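Local coordinates for HTH-type transcriptional repressor PhnF (Mycobacterium smegmatis, PDB 3F8M), which represses the phnDCE operon, whose products take part in phosphate uptake, when phosphate is available in the cell, at residues Tyr168-Ile171 and Arg172-Gly175. Sequence-based numbering, arbitrary orientation.
Sequences YAEI and RSRG
Where helix 167-173 of the UTRA domain gives way to a loop, Glu-170 and Arg-174 form a salt bridge. Glu-170 OE2 accepts Arg-174 NE at 2.8 Å. The bond is nearly straight, 170° at the hydrogen. It uses the anti lone pair of OE2, and OE2 lies at the edge of the arginine guanidinium, close to its plane. The carboxylate itself is turned 59° from that plane. Glu-170 places CG anti to its backbone N, then bends at chi2 so that the carboxylate reaches the extended arginine chain. Thr-160 OG1 hydrogen-bonds to both Glu-170 OE2 and Arg-174 NH2, and Pro-155 O takes Arg-174 NH1. The pair thus ties the helix end to the region of helix 157-160.

The backbone bonds change over this turn. Arg-172 N to Tyr-168 O (2.8 Å) and Ser-173 N to Ala-169 O (2.9 Å) are regular i to i+4 bonds. Arg-174 N then turns mainly to Ile-171 O at 3.0 Å; its bond to Glu-170 O is weak. Ser-173 OG gives Glu-170 O a further bond of 2.7 Å, its chi1 of 80° turning the hydroxyl back over the preceding turn. On another side, Arg-172 NH1 lies 3.6 Å from Tyr-168 CB, and Arg-172 NH2 hydrogen-bonds to Met-86 O. Tyr-168 stacks on Phe-178, and Tyr-168 OH hydrogen-bonds to Arg-211 NH1. Gly-175, at positive phi, follows in the loop, and its N bonds to Arg-172 O, again three residues back. The change from i+4 to i+3 bonds, with a glycine at positive phi just after, is characteristic of an alpha-helix C-terminus.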
loop_
_atom_site.group_PDB
_atom_site.type_symbol
_atom_site.label_atom_id
_atom_site.label_comp_id
_atom_site.label_asym_id
_atom_site.label_seq_id
_atom_site.Cartn_x
_atom_site.Cartn_y
_atom_site.Cartn_z
ATOM N N TYR A 168 -17.675 9.849 5.461
ATOM C CA TYR A 168 -17.024 10.207 6.724
ATOM C C TYR A 168 -17.556 11.547 7.259
ATOM O O TYR A 168 -17.767 11.721 8.472
ATOM C CB TYR A 168 -15.508 10.272 6.525
ATOM C CG TYR A 168 -14.819 8.913 6.507
ATOM C CD1 TYR A 168 -15.518 7.741 6.215
ATOM C CD2 TYR A 168 -13.444 8.811 6.738
ATOM C CE1 TYR A 168 -14.887 6.503 6.201
ATOM C CE2 TYR A 168 -12.799 7.576 6.689
ATOM C CZ TYR A 168 -13.528 6.430 6.441
ATOM O OH TYR A 168 -12.879 5.213 6.439
ATOM N N ALA A 169 -17.823 12.477 6.355
ATOM C CA ALA A 169 -18.377 13.789 6.768
ATOM C C ALA A 169 -19.784 13.610 7.342
ATOM O O ALA A 169 -20.147 14.217 8.359
ATOM C CB ALA A 169 -18.383 14.776 5.580
ATOM N N GLU A 170 -20.557 12.730 6.715
ATOM C CA GLU A 170 -21.897 12.437 7.215
ATOM C C GLU A 170 -21.858 11.796 8.585
ATOM O O GLU A 170 -22.668 12.121 9.458
ATOM C CB GLU A 170 -22.674 11.555 6.225
ATOM C CG GLU A 170 -24.002 10.997 6.806
ATOM C CD GLU A 170 -25.086 12.063 6.912
ATOM O OE1 GLU A 170 -24.954 13.079 6.211
ATOM O OE2 GLU A 170 -26.069 11.868 7.655
ATOM N N ILE A 171 -20.942 10.858 8.770
ATOM C CA ILE A 171 -20.797 10.218 10.069
ATOM C C ILE A 171 -20.320 11.227 11.132
ATOM O O ILE A 171 -20.859 11.263 12.257
ATOM C CB ILE A 171 -19.954 8.902 9.985
ATOM C CG1 ILE A 171 -20.742 7.827 9.245
ATOM C CG2 ILE A 171 -19.516 8.418 11.432
ATOM C CD1 ILE A 171 -19.983 6.514 8.859
ATOM N N ARG A 172 -19.354 12.080 10.783
ATOM C CA ARG A 172 -18.912 13.126 11.710
ATOM C C ARG A 172 -20.067 14.066 12.116
ATOM O O ARG A 172 -20.193 14.402 13.312
ATOM C CB ARG A 172 -17.768 13.934 11.116
ATOM C CG ARG A 172 -16.481 13.160 11.097
ATOM C CD ARG A 172 -15.355 14.008 10.506
ATOM N NE ARG A 172 -14.142 13.195 10.462
ATOM C CZ ARG A 172 -13.532 12.764 9.361
ATOM N NH1 ARG A 172 -13.988 13.075 8.164
ATOM N NH2 ARG A 172 -12.439 12.007 9.483
ATOM N N SER A 173 -20.916 14.408 11.140
ATOM C CA SER A 173 -22.085 15.309 11.335
ATOM C C SER A 173 -23.107 14.696 12.289
ATOM O O SER A 173 -23.910 15.418 12.867
ATOM C CB SER A 173 -22.734 15.708 9.985
ATOM O OG SER A 173 -23.588 14.703 9.462
ATOM N N ARG A 174 -23.024 13.379 12.498
ATOM C CA ARG A 174 -23.887 12.687 13.466
ATOM C C ARG A 174 -23.250 12.566 14.886
ATOM O O ARG A 174 -23.775 11.872 15.754
ATOM C CB ARG A 174 -24.357 11.338 12.907
ATOM C CG ARG A 174 -25.260 11.472 11.630
ATOM C CD ARG A 174 -25.324 10.165 10.783
ATOM N NE ARG A 174 -26.450 10.165 9.849
ATOM C CZ ARG A 174 -27.597 9.508 10.050
ATOM N NH1 ARG A 174 -27.771 8.782 11.139
ATOM N NH2 ARG A 174 -28.563 9.568 9.149
ATOM N N GLY A 175 -22.126 13.251 15.088
ATOM C CA GLY A 175 -21.430 13.307 16.389
ATOM C C GLY A 175 -20.489 12.143 16.642
ATOM O O GLY A 175 -20.156 11.827 17.791
#